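Local coordinates for (S)-ureidoglycine--glyoxylate transaminase (Bacillus subtilis, PDB 3ISL), which catalyses the pyridoxal-phosphate-dependent transfer of an amino group from (S)-ureidoglycine to glyoxylate, giving N-carbamoyl-2-oxoglycine and glycine in purine catabolism, at residues Val327-Gly332 with Lys360-Gly365; Gly18-Asp23 with Cys199-Ser204; Glu86-Ile91 with Gly109-Met114; Val35-Pro40 with His265-Thr270. All blocks are in the same frame, centred on the assembly; numbering follows the deposited sequence.

How the contacts relate
From the N terminus, the loop at 18-23, before helix 24-29, comes first and the loop at 35-40, before helix 40-56, next. Contact 3 then closes the shortest circuit, joining strands 88-93 and 111-116 at one edge of the seven-stranded mixed sheet. Contact 2 closes at 199-204, just past Lys198, in the loop before strand 206-211; contact 4 closes at 265-270, in the loop that leads into helix 270-286. Contacts 2 and 4 cross and both touch the second subunit, while contact 3 is nested inside each. Contact 1 follows in series, pairing strands 324-328 and 361-365; its centre and that of contact 4 are about 45 Å apart, on opposite sides of the chain's centre.

Contact 1: Val327-Gly332 with Lys360-Gly365; sequences VEIPGG and KIWRIG
Val327 and Glu328 pair with Trp362 and Ile361 in an antiparallel pair of strands, 324-328 and 361-365, towards the C-terminal end of this class-V aminotransferase. Val327 and Trp362 are a hydrogen-bonded pair: Val327 N reaches Trp362 O at 2.8 Å, and Trp362 N returns the bond to Val327 O at 2.8 Å. Glu328 and Ile361 form the neighbouring non-hydrogen-bonded pair. Beyond the end of its strand the first chain keeps one more link, Ile329 N to Lys360 O at 3.0 Å, with the donor lying above the carbonyl plane.

On the face shared by Val327 and Trp362, helix 288-308 packs against Val327 and Ile364, and branched aliphatic residues suit this buried layer. Val327 CG2 meets Ile364 CD1 at 4.0 Å, while Val327 CG1 lies in the plane of the indole, at its edge. Trp362 holds CG beside its backbone N (chi1 -58°), and the ring runs back under the loop that leaves the partner strand. Gly335 O accepts a hydrogen bond from Trp362 NE1, which fixes the rotation of the indole and satisfies its one polar atom. Were an alanine to stand at Trp362, a gap would be likely to open beneath Ile329 and Pro330, and Gly335 O would lose this donor. Pro330, a rigid and flat-sided residue, brings CD to 3.7 Å from Trp362 CH2. Ile329 makes a CH-pi contact: its CG1 sits 3.5 Å from the centroid of the six-membered ring of Trp362, only 8° off the ring normal.

Contact 2: Gly18-Asp23 with Cys199-Ser204; sequences GPVEVD and CLSVPS
Ser201, Val22 and Val20 carry this buried meeting of two irregular loops, and Ser201 gives up the most surface. Its OG is the donor of a hydrogen bond to Glu21 O at 2.9 Å, arriving almost head-on to the carbonyl at a C=O...donor angle of 170°. The hydroxyl reaches it by lying beside its own backbone N (chi1 -78°), and it also takes a hydrogen bond from Tyr369 N, so a small two-way polar group ties three pieces of chain together. Without the hydroxyl, as with a valine here, Glu21 O and Tyr369 N would probably lose their shared partner in a buried setting.

Val20 sends CG2 to 3.6 Å from Ser201 OG, lining the hydroxyl with a methyl group. Val22 spreads its two branches over the backbone of the other loop: CG1 comes to 3.5 Å from Ser201 O, and CG2 rests 4.0 Å from Pro203 CD, where the side chains cross at about a right angle. Compact beta-branched residues fit such a narrow space between the two loops.

At the far end, Ser204 OG is hydrogen-bonded to Glu268 O of the second subunit. The N-terminal loop thus packs, beside the dimer interface, on the segment that follows Lys198, the experimentally established attachment point of the cofactor though not linked to it here; the site is that of a fold type I PLP enzyme.

Contact 3: Glu86-Ile91 with Gly109-Met114; sequences EDDVLI and GANVHM
Ile91 sets CG1 beside its backbone N (chi1 -48°) and then runs straight on, which carries CD1 across to Val112 CG1 at 3.8 Å; Val89 has CG1 anti to its N, which leaves CG2 beside the N and against Ala110 CB at 3.5 Å. These contacts join the two parallel strands of a beta-alpha-beta unit, strand 88-93, helix 96-107 and strand 111-116, at the edge of the mixed sheet, where 111-116 is the outermost strand within the chain. The connecting helix covers the face bearing Ile91 and Val112, and aliphatic residues suit that layer. The opposite face carries Leu90 and His113, on which helix 125-135 packs; there Leu90 CD2 lies 4.1 Å from His113 CB.

The backbone joins the strands with parallel pairing: Val89 bonds to both residues flanking its partner Val112, while Leu90 turns its backbone bonds to strand 139-143. Val89 N binds Asn111 O, and Val89 O receives His113 N at 2.8 Å. Ile91 N then bonds to His113 O, while Asn111 N reaches Asp87 O just before the first strand begins. The strand directions diverge by 26°, a modest twist.

Asp87 precedes the strand, and its carboxylate is engaged by Glu84 N and, in a salt bridge, by Lys138. Gly109 ends the helix as the C-prime residue of a Schellman motif; its positive phi suits a residue without a side chain. The carbonyl of this same glycine extends the link between the segments: Glu86 N donates to Gly109 O at 2.7 Å, with an N-H...O angle of 166°.

Contact 4: Val35-Pro40 with His265-Thr270; sequences VGQFDP and HHTEAT. With PLP (pyridoxal-5'-phosphate), chain D.
Gln37 reaches over to the backbone of His266 and Thr267, and it has more surface buried here than any other residue. Its chi1 of 17° is nearly eclipsed, an unusual setting, but from CG onward the chain is extended and brings the amide up against the His266-Thr267 backbone, crossing the Thr267 side chain at about a right angle. There OE1 is hydrogen-bonded to Tyr257 OH and NE2 to Asn264 OD1. The stem is used too: Gln37 CG sits 3.9 Å above the ring plane of Phe38, over its centre.

Farther along, Thr270 points its methyl at the other loop, with CG2 3.3 Å from Val35 O. Threonine suits a place where a short branch fills the space beside a carbonyl.

Thr267 turns to the cofactor of the dimer. With OG1 beside its backbone N (chi1 -59°), hydroxyl and amide converge on one phosphate oxygen: Thr267 OG1 donates to PLP O3P at 2.6 Å, and Thr267 N to PLP O3P at 2.8 Å. Thr70, Ser71, Arg72, Thr147 and Gln197 of the second subunit also bind this PLP. The cofactor site is thus built from both chains, the shared active site characteristic of dimeric fold type I aminotransferases.

Contact 1: Val327-Gly332 with Lys360-Gly365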
loop_
_atom_site.group_PDB
_atom_site.type_symbol
_atom_site.label_atom_id
_atom_site.label_comp_id
_atom_site.label_asym_id
_atom_site.label_seq_id
_atom_site.Cartn_x
_atom_site.Cartn_y
_atom_site.Cartn_z
ATOM N N VAL A 327 -23.884 10.647 -17.166
ATOM C CA VAL A 327 -24.719 10.657 -18.349
ATOM C C VAL A 327 -25.881 9.727 -18.090
ATOM O O VAL A 327 -25.671 8.582 -17.689
ATOM C CB VAL A 327 -23.942 10.197 -19.595
ATOM C CG1 VAL A 327 -24.851 10.196 -20.890
ATOM C CG2 VAL A 327 -22.670 11.047 -19.784
ATOM N N GLU A 328 -27.102 10.215 -18.349
ATOM C CA GLU A 328 -28.318 9.440 -18.120
ATOM C C GLU A 328 -28.430 8.362 -19.189
ATOM O O GLU A 328 -28.332 8.657 -20.394
ATOM C CB GLU A 328 -29.583 10.355 -18.052
ATOM C CG GLU A 328 -29.749 11.031 -16.663
ATOM C CD GLU A 328 -30.900 12.051 -16.529
ATOM O OE1 GLU A 328 -31.088 12.550 -15.380
ATOM O OE2 GLU A 328 -31.609 12.345 -17.536
ATOM N N ILE A 329 -28.603 7.118 -18.732
ATOM C CA ILE A 329 -28.896 5.982 -19.595
ATOM C C ILE A 329 -30.339 6.097 -20.098
ATOM O O ILE A 329 -31.294 6.075 -19.337
ATOM C CB ILE A 329 -28.658 4.617 -18.873
ATOM C CG1 ILE A 329 -27.183 4.520 -18.398
ATOM C CG2 ILE A 329 -29.065 3.418 -19.785
ATOM C CD1 ILE A 329 -26.917 3.440 -17.327
ATOM N N PRO A 330 -30.500 6.227 -21.401
ATOM C CA PRO A 330 -31.874 6.359 -21.977
ATOM C C PRO A 330 -32.730 5.109 -21.735
ATOM O O PRO A 330 -32.196 3.989 -21.662
ATOM C CB PRO A 330 -31.614 6.535 -23.464
ATOM C CG PRO A 330 -30.059 6.736 -23.611
ATOM C CD PRO A 330 -29.434 6.125 -22.414
ATOM N N GLY A 331 -34.039 5.288 -21.590
ATOM C CA GLY A 331 -34.964 4.157 -21.355
ATOM C C GLY A 331 -34.835 3.082 -22.429
ATOM O O GLY A 331 -34.632 3.408 -23.611
ATOM N N GLY A 332 -34.926 1.805 -22.041
ATOM C CA GLY A 332 -34.788 0.689 -23.009
ATOM C C GLY A 332 -33.361 0.350 -23.498
ATOM O O GLY A 332 -33.170 -0.411 -24.480
ATOM N N LYS A 360 -29.015 3.845 -13.795
ATOM C CA LYS A 360 -29.500 5.188 -14.159
ATOM C C LYS A 360 -28.474 5.978 -14.941
ATOM O O LYS A 360 -28.831 6.799 -15.759
ATOM C CB LYS A 360 -29.902 5.995 -12.910
ATOM C CG LYS A 360 -31.200 5.485 -12.246
ATOM C CD LYS A 360 -31.293 5.930 -10.785
ATOM C CE LYS A 360 -31.323 7.479 -10.665
ATOM N NZ LYS A 360 -32.680 8.090 -10.458
ATOM N N ILE A 361 -27.191 5.769 -14.637
ATOM C CA ILE A 361 -26.157 6.650 -15.170
ATOM C C ILE A 361 -24.912 5.908 -15.552
ATOM O O ILE A 361 -24.560 4.893 -14.938
ATOM C CB ILE A 361 -25.721 7.806 -14.167
ATOM C CG1 ILE A 361 -25.402 7.281 -12.756
ATOM C CG2 ILE A 361 -26.710 8.938 -14.148
ATOM C CD1 ILE A 361 -24.536 8.279 -11.870
ATOM N N TRP A 362 -24.228 6.421 -16.560
ATOM C CA TRP A 362 -22.787 6.091 -16.695
ATOM C C TRP A 362 -22.050 7.248 -16.138
ATOM O O TRP A 362 -22.566 8.342 -16.188
ATOM C CB TRP A 362 -22.328 5.920 -18.134
ATOM C CG TRP A 362 -23.038 4.863 -18.922
ATOM C CD1 TRP A 362 -22.861 3.479 -18.860
ATOM C CD2 TRP A 362 -23.991 5.103 -19.971
ATOM N NE1 TRP A 362 -23.686 2.856 -19.821
ATOM C CE2 TRP A 362 -24.383 3.829 -20.503
ATOM C CE3 TRP A 362 -24.574 6.270 -20.495
ATOM C CZ2 TRP A 362 -25.357 3.701 -21.549
ATOM C CZ3 TRP A 362 -25.535 6.151 -21.535
ATOM C CH2 TRP A 362 -25.931 4.864 -22.032
ATOM N N ARG A 363 -20.833 7.017 -15.629
ATOM C CA ARG A 363 -19.995 8.107 -15.166
ATOM C C ARG A 363 -18.730 8.184 -16.013
ATOM O O ARG A 363 -17.955 7.240 -16.083
ATOM C CB ARG A 363 -19.656 7.950 -13.674
ATOM C CG ARG A 363 -20.880 7.945 -12.789
ATOM C CD ARG A 363 -20.511 7.676 -11.353
ATOM N NE ARG A 363 -20.189 6.280 -11.174
ATOM C CZ ARG A 363 -19.200 5.835 -10.406
ATOM N NH1 ARG A 363 -18.440 6.662 -9.715
ATOM N NH2 ARG A 363 -18.997 4.540 -10.314
ATOM N N ILE A 364 -18.502 9.329 -16.651
ATOM C CA ILE A 364 -17.327 9.430 -17.499
ATOM C C ILE A 364 -16.381 10.376 -16.734
ATOM O O ILE A 364 -16.756 11.513 -16.471
ATOM C CB ILE A 364 -17.633 9.949 -18.870
ATOM C CG1 ILE A 364 -18.751 9.092 -19.530
ATOM C CG2 ILE A 364 -16.307 10.095 -19.747
ATOM C CD1 ILE A 364 -19.160 9.509 -20.954
ATOM N N GLY A 365 -15.197 9.858 -16.374
ATOM C CA GLY A 365 -14.145 10.610 -15.659
ATOM C C GLY A 365 -13.302 11.340 -16.693
ATOM O O GLY A 365 -13.124 10.823 -17.830
#

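Contact 2: Gly18-Asp23 with Cys199-Ser204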
loop_
_atom_site.group_PDB
_atom_site.type_symbol
_atom_site.label_atom_id
_atom_site.label_comp_id
_atom_site.label_asym_id
_atom_site.label_seq_id
_atom_site.Cartn_x
_atom_site.Cartn_y
_atom_site.Cartn_z
ATOM N N GLY A 18 -11.600 6.613 -11.987
ATOM C CA GLY A 18 -10.428 6.054 -11.345
ATOM C C GLY A 18 -10.541 4.556 -11.238
ATOM O O GLY A 18 -11.640 4.031 -11.108
ATOM N N PRO A 19 -9.405 3.856 -11.321
ATOM C CA PRO A 19 -8.104 4.441 -11.592
ATOM C C PRO A 19 -7.944 4.814 -13.089
ATOM O O PRO A 19 -8.403 4.044 -13.967
ATOM C CB PRO A 19 -7.133 3.303 -11.224
ATOM C CG PRO A 19 -7.964 2.051 -11.462
ATOM C CD PRO A 19 -9.327 2.411 -11.043
ATOM N N VAL A 20 -7.281 5.957 -13.351
ATOM C CA VAL A 20 -7.101 6.440 -14.690
ATOM C C VAL A 20 -5.704 6.195 -15.275
ATOM O O VAL A 20 -4.839 5.578 -14.626
ATOM C CB VAL A 20 -7.536 7.951 -14.783
ATOM C CG1 VAL A 20 -8.992 8.091 -14.258
ATOM C CG2 VAL A 20 -6.573 8.853 -13.959
ATOM N N GLU A 21 -5.458 6.657 -16.481
ATOM C CA GLU A 21 -4.188 6.368 -17.163
ATOM C C GLU A 21 -3.109 7.169 -16.463
ATOM O O GLU A 21 -3.360 8.286 -15.955
ATOM C CB GLU A 21 -4.249 6.836 -18.609
ATOM C CG GLU A 21 -5.077 6.047 -19.518
ATOM C CD GLU A 21 -5.400 6.809 -20.763
ATOM O OE1 GLU A 21 -4.585 7.673 -21.215
ATOM O OE2 GLU A 21 -6.491 6.550 -21.284
ATOM N N VAL A 22 -1.900 6.624 -16.447
ATOM C CA VAL A 22 -0.722 7.257 -15.849
ATOM C C VAL A 22 0.113 7.974 -16.901
ATOM O O VAL A 22 0.408 7.363 -17.992
ATOM C CB VAL A 22 0.061 6.166 -15.147
ATOM C CG1 VAL A 22 1.371 6.657 -14.565
ATOM C CG2 VAL A 22 -0.837 5.664 -13.992
ATOM N N ASP A 23 0.563 9.209 -16.616
ATOM C CA ASP A 23 1.486 9.858 -17.575
ATOM C C ASP A 23 2.681 8.916 -17.864
ATOM O O ASP A 23 3.232 8.319 -16.927
ATOM C CB ASP A 23 2.018 11.226 -17.042
ATOM C CG ASP A 23 2.754 12.061 -18.137
ATOM O OD1 ASP A 23 3.798 11.624 -18.663
ATOM O OD2 ASP A 23 2.301 13.159 -18.518
ATOM N N CYS A 199 -7.064 12.388 -10.152
ATOM C CA CYS A 199 -6.484 13.478 -10.887
ATOM C C CYS A 199 -4.947 13.578 -10.942
ATOM O O CYS A 199 -4.411 14.340 -11.780
ATOM C CB CYS A 199 -7.101 14.777 -10.381
ATOM S SG CYS A 199 -8.850 14.723 -10.657
ATOM N N LEU A 200 -4.267 12.917 -10.002
ATOM C CA LEU A 200 -2.800 12.823 -9.962
ATOM C C LEU A 200 -2.172 11.832 -10.984
ATOM O O LEU A 200 -1.000 11.933 -11.327
ATOM C CB LEU A 200 -2.294 12.495 -8.501
ATOM C CG LEU A 200 -2.694 13.593 -7.454
ATOM C CD1 LEU A 200 -1.967 13.194 -6.162
ATOM C CD2 LEU A 200 -2.300 15.060 -7.897
ATOM N N SER A 201 -2.970 10.900 -11.491
ATOM C CA SER A 201 -2.490 9.933 -12.495
ATOM C C SER A 201 -1.199 9.259 -12.016
ATOM O O SER A 201 -0.208 9.139 -12.758
ATOM C CB SER A 201 -2.277 10.630 -13.863
ATOM O OG SER A 201 -3.550 10.782 -14.448
ATOM N N VAL A 202 -1.228 8.847 -10.760
ATOM C CA VAL A 202 -0.182 7.992 -10.190
ATOM C C VAL A 202 -0.739 6.627 -9.850
ATOM O O VAL A 202 -1.835 6.558 -9.393
ATOM C CB VAL A 202 0.481 8.726 -8.993
ATOM C CG1 VAL A 202 1.356 7.807 -8.123
ATOM C CG2 VAL A 202 1.244 9.923 -9.549
ATOM N N PRO A 203 0.012 5.519 -10.105
ATOM C CA PRO A 203 -0.588 4.195 -9.786
ATOM C C PRO A 203 -1.214 4.192 -8.399
ATOM O O PRO A 203 -0.622 4.760 -7.466
ATOM C CB PRO A 203 0.612 3.241 -9.829
ATOM C CG PRO A 203 1.434 3.867 -10.890
ATOM C CD PRO A 203 1.361 5.383 -10.635
ATOM N N SER A 204 -2.387 3.539 -8.272
ATOM C CA SER A 204 -3.142 3.530 -7.007
ATOM C C SER A 204 -2.300 2.777 -6.019
ATOM O O SER A 204 -1.429 2.011 -6.438
ATOM C CB SER A 204 -4.473 2.839 -7.200
ATOM O OG SER A 204 -4.234 1.900 -8.233
#

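Contact 3: Glu86-Ile91 with Gly109-Met114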
loop_
_atom_site.group_PDB
_atom_site.type_symbol
_atom_site.label_atom_id
_atom_site.label_comp_id
_atom_site.label_asym_id
_atom_site.label_seq_id
_atom_site.Cartn_x
_atom_site.Cartn_y
_atom_site.Cartn_z
ATOM N N GLU A 86 -16.451 7.105 21.880
ATOM C CA GLU A 86 -17.402 8.149 22.345
ATOM C C GLU A 86 -17.158 9.608 21.877
ATOM O O GLU A 86 -18.032 10.461 22.066
ATOM C CB GLU A 86 -17.727 8.046 23.866
ATOM C CG GLU A 86 -18.197 6.609 24.285
ATOM C CD GLU A 86 -18.350 6.414 25.787
ATOM O OE1 GLU A 86 -18.388 7.434 26.515
ATOM O OE2 GLU A 86 -18.459 5.236 26.252
ATOM N N ASP A 87 -16.040 9.907 21.212
ATOM C CA ASP A 87 -15.993 11.201 20.496
ATOM C C ASP A 87 -17.202 11.385 19.549
ATOM O O ASP A 87 -17.625 10.466 18.847
ATOM C CB ASP A 87 -14.688 11.390 19.712
ATOM C CG ASP A 87 -13.471 11.490 20.622
ATOM O OD1 ASP A 87 -13.624 11.854 21.822
ATOM O OD2 ASP A 87 -12.359 11.204 20.129
ATOM N N ASP A 88 -17.767 12.581 19.550
ATOM C CA ASP A 88 -18.827 12.925 18.607
ATOM C C ASP A 88 -18.218 13.299 17.244
ATOM O O ASP A 88 -17.271 14.078 17.190
ATOM C CB ASP A 88 -19.598 14.104 19.148
ATOM C CG ASP A 88 -20.491 13.739 20.330
ATOM O OD1 ASP A 88 -21.230 12.746 20.251
ATOM O OD2 ASP A 88 -20.496 14.509 21.309
ATOM N N VAL A 89 -18.776 12.745 16.166
ATOM C CA VAL A 89 -18.282 12.959 14.820
ATOM C C VAL A 89 -19.481 13.225 13.913
ATOM O O VAL A 89 -20.371 12.389 13.769
ATOM C CB VAL A 89 -17.470 11.712 14.307
ATOM C CG1 VAL A 89 -17.024 11.896 12.822
ATOM C CG2 VAL A 89 -16.237 11.358 15.249
ATOM N N LEU A 90 -19.478 14.402 13.296
ATOM C CA LEU A 90 -20.553 14.831 12.418
ATOM C C LEU A 90 -20.122 14.506 10.973
ATOM O O LEU A 90 -19.094 14.963 10.525
ATOM C CB LEU A 90 -20.716 16.343 12.486
ATOM C CG LEU A 90 -22.083 17.007 12.245
ATOM C CD1 LEU A 90 -21.960 18.361 11.541
ATOM C CD2 LEU A 90 -23.291 16.178 11.751
ATOM N N ILE A 91 -20.951 13.795 10.244
ATOM C CA ILE A 91 -20.600 13.448 8.881
ATOM C C ILE A 91 -21.782 13.806 7.987
ATOM O O ILE A 91 -22.788 13.110 7.988
ATOM C CB ILE A 91 -20.269 11.957 8.757
ATOM C CG1 ILE A 91 -19.281 11.554 9.871
ATOM C CG2 ILE A 91 -19.684 11.646 7.337
ATOM C CD1 ILE A 91 -18.880 10.058 9.913
ATOM N N GLY A 109 -15.151 3.536 17.338
ATOM C CA GLY A 109 -15.861 3.811 18.613
ATOM C C GLY A 109 -16.510 5.202 18.725
ATOM O O GLY A 109 -17.027 5.566 19.784
ATOM N N ALA A 110 -16.492 5.963 17.635
ATOM C CA ALA A 110 -17.146 7.280 17.609
ATOM C C ALA A 110 -18.655 7.166 17.724
ATOM O O ALA A 110 -19.242 6.234 17.201
ATOM C CB ALA A 110 -16.805 8.025 16.317
ATOM N N ASN A 111 -19.277 8.123 18.405
ATOM C CA ASN A 111 -20.697 8.350 18.251
ATOM C C ASN A 111 -20.896 9.186 16.966
ATOM O O ASN A 111 -20.603 10.366 16.949
ATOM C CB ASN A 111 -21.220 9.055 19.514
ATOM C CG ASN A 111 -22.722 9.381 19.469
ATOM O OD1 ASN A 111 -23.210 10.126 20.333
ATOM N ND2 ASN A 111 -23.468 8.818 18.500
ATOM N N VAL A 112 -21.390 8.562 15.902
ATOM C CA VAL A 112 -21.583 9.236 14.631
ATOM C C VAL A 112 -22.928 9.987 14.549
ATOM O O VAL A 112 -23.996 9.395 14.793
ATOM C CB VAL A 112 -21.442 8.230 13.457
ATOM C CG1 VAL A 112 -21.761 8.874 12.133
ATOM C CG2 VAL A 112 -20.053 7.673 13.405
ATOM N N HIS A 113 -22.878 11.277 14.208
ATOM C CA HIS A 113 -24.098 12.049 13.848
ATOM C C HIS A 113 -24.076 12.230 12.325
ATOM O O HIS A 113 -23.136 12.865 11.780
ATOM C CB HIS A 113 -24.136 13.397 14.602
ATOM C CG HIS A 113 -23.939 13.268 16.088
ATOM N ND1 HIS A 113 -22.714 12.961 16.664
ATOM C CD2 HIS A 113 -24.801 13.432 17.119
ATOM C CE1 HIS A 113 -22.835 12.940 17.981
ATOM N NE2 HIS A 113 -24.090 13.215 18.282
ATOM N N MET A 114 -25.001 11.590 11.608
ATOM C CA MET A 114 -25.020 11.798 10.165
ATOM C C MET A 114 -26.129 12.729 9.725
ATOM O O MET A 114 -27.192 12.776 10.354
ATOM C CB MET A 114 -24.974 10.497 9.356
ATOM C CG MET A 114 -26.030 9.453 9.606
ATOM S SD MET A 114 -25.466 7.880 8.858
ATOM C CE MET A 114 -25.144 6.866 10.293
#

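Contact 4: Val35-Pro40 with His265-Thr270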
loop_
_atom_site.group_PDB
_atom_site.type_symbol
_atom_site.label_atom_id
_atom_site.label_comp_id
_atom_site.label_asym_id
_atom_site.label_seq_id
_atom_site.Cartn_x
_atom_site.Cartn_y
_atom_site.Cartn_z
ATOM N N VAL A 35 16.261 2.005 -4.064
ATOM C CA VAL A 35 17.225 2.297 -3.011
ATOM C C VAL A 35 16.465 2.028 -1.691
ATOM O O VAL A 35 15.266 1.973 -1.729
ATOM C CB VAL A 35 17.699 3.806 -3.059
ATOM C CG1 VAL A 35 18.480 4.135 -4.360
ATOM C CG2 VAL A 35 16.545 4.821 -2.806
ATOM N N GLY A 36 17.146 1.910 -0.548
ATOM C CA GLY A 36 16.472 1.577 0.746
ATOM C C GLY A 36 15.934 2.754 1.504
ATOM O O GLY A 36 16.220 3.867 1.086
ATOM N N GLN A 37 15.140 2.517 2.588
ATOM C CA GLN A 37 14.383 3.588 3.289
ATOM C C GLN A 37 15.376 4.446 3.973
ATOM O O GLN A 37 15.133 5.595 4.134
ATOM C CB GLN A 37 13.390 3.071 4.411
ATOM C CG GLN A 37 13.622 1.621 4.930
ATOM C CD GLN A 37 12.952 1.255 6.313
ATOM O OE1 GLN A 37 12.008 1.905 6.819
ATOM N NE2 GLN A 37 13.476 0.186 6.922
ATOM N N PHE A 38 16.482 3.878 4.416
ATOM C CA PHE A 38 17.463 4.665 5.163
ATOM C C PHE A 38 18.661 5.103 4.327
ATOM O O PHE A 38 19.722 5.399 4.867
ATOM C CB PHE A 38 18.006 3.862 6.355
ATOM C CG PHE A 38 16.931 3.273 7.219
ATOM C CD1 PHE A 38 16.920 1.888 7.483
ATOM C CD2 PHE A 38 15.858 4.095 7.692
ATOM C CE1 PHE A 38 15.885 1.326 8.249
ATOM C CE2 PHE A 38 14.816 3.558 8.460
ATOM C CZ PHE A 38 14.833 2.164 8.753
ATOM N N ASP A 39 18.531 5.060 3.033
ATOM C CA ASP A 39 19.605 5.524 2.173
ATOM C C ASP A 39 19.335 7.023 1.949
ATOM O O ASP A 39 18.210 7.407 1.689
ATOM C CB ASP A 39 19.463 4.730 0.882
ATOM C CG ASP A 39 20.500 5.104 -0.174
ATOM O OD1 ASP A 39 20.814 6.320 -0.355
ATOM O OD2 ASP A 39 20.964 4.173 -0.860
ATOM N N PRO A 40 20.350 7.881 2.088
ATOM C CA PRO A 40 20.209 9.370 1.883
ATOM C C PRO A 40 19.545 9.699 0.554
ATOM O O PRO A 40 18.800 10.699 0.439
ATOM C CB PRO A 40 21.683 9.852 1.893
ATOM C CG PRO A 40 22.367 8.815 2.810
ATOM C CD PRO A 40 21.710 7.514 2.526
ATOM N N HIS A 265 9.214 2.474 11.398
ATOM C CA HIS A 265 7.812 2.116 11.595
ATOM C C HIS A 265 7.320 1.103 10.518
ATOM O O HIS A 265 6.489 0.235 10.827
ATOM C CB HIS A 265 6.887 3.359 11.666
ATOM C CG HIS A 265 5.426 3.009 11.572
ATOM N ND1 HIS A 265 4.757 2.912 10.368
ATOM C CD2 HIS A 265 4.526 2.665 12.531
ATOM C CE1 HIS A 265 3.505 2.550 10.588
ATOM N NE2 HIS A 265 3.341 2.389 11.893
ATOM N N HIS A 266 7.834 1.222 9.285
ATOM C CA HIS A 266 7.448 0.355 8.147
ATOM C C HIS A 266 8.467 0.653 7.016
ATOM O O HIS A 266 9.045 1.766 6.966
ATOM C CB HIS A 266 6.027 0.704 7.616
ATOM C CG HIS A 266 5.932 2.099 7.041
ATOM N ND1 HIS A 266 5.800 2.350 5.685
ATOM C CD2 HIS A 266 6.040 3.316 7.636
ATOM C CE1 HIS A 266 5.808 3.657 5.481
ATOM N NE2 HIS A 266 5.966 4.267 6.647
ATOM N N THR A 267 8.657 -0.317 6.118
ATOM C CA THR A 267 9.450 -0.140 4.893
ATOM C C THR A 267 8.612 0.671 3.932
ATOM O O THR A 267 7.650 0.150 3.319
ATOM C CB THR A 267 9.887 -1.538 4.268
ATOM O OG1 THR A 267 10.658 -2.259 5.250
ATOM C CG2 THR A 267 10.697 -1.401 2.918
ATOM N N GLU A 268 8.952 1.944 3.830
ATOM C CA GLU A 268 8.320 2.758 2.799
ATOM C C GLU A 268 8.314 2.014 1.412
ATOM O O GLU A 268 9.230 1.202 1.138
ATOM C CB GLU A 268 9.017 4.136 2.708
ATOM C CG GLU A 268 8.215 5.174 1.872
ATOM C CD GLU A 268 6.781 5.354 2.377
ATOM O OE1 GLU A 268 5.878 5.857 1.595
ATOM O OE2 GLU A 268 6.556 4.985 3.555
ATOM N N ALA A 269 7.281 2.239 0.603
ATOM C CA ALA A 269 7.161 1.592 -0.670
ATOM C C ALA A 269 7.988 2.391 -1.676
ATOM O O ALA A 269 7.543 3.489 -2.133
ATOM C CB ALA A 269 5.736 1.554 -1.114
ATOM N N THR A 270 9.145 1.847 -2.011
ATOM C CA THR A 270 10.160 2.543 -2.809
ATOM C C THR A 270 9.720 3.028 -4.143
ATOM O O THR A 270 9.778 4.232 -4.403
ATOM C CB THR A 270 11.409 1.712 -3.031
ATOM O OG1 THR A 270 11.754 1.068 -1.794
ATOM C CG2 THR A 270 12.628 2.695 -3.622
HETATM N N1 PLP D . 8.480 -9.528 9.946
HETATM C C2 PLP D . 9.847 -9.736 9.618
HETATM C C2A PLP D . 10.554 -10.871 10.057
HETATM C C3 PLP D . 10.511 -8.758 8.883
HETATM O O3 PLP D . 11.844 -8.886 8.549
HETATM C C4 PLP D . 9.851 -7.611 8.432
HETATM C C4A PLP D . 10.817 -6.685 7.596
HETATM C C5 PLP D . 8.469 -7.425 8.750
HETATM C C6 PLP D . 7.784 -8.389 9.513
HETATM C C5A PLP D . 7.557 -6.246 8.351
HETATM O O4P PLP D . 8.106 -5.561 7.263
HETATM P P PLP D . 7.419 -4.181 6.529
HETATM O O1P PLP D . 6.071 -3.786 7.120
HETATM O O2P PLP D . 7.265 -4.491 4.942
HETATM O O3P PLP D . 8.590 -3.050 6.624
#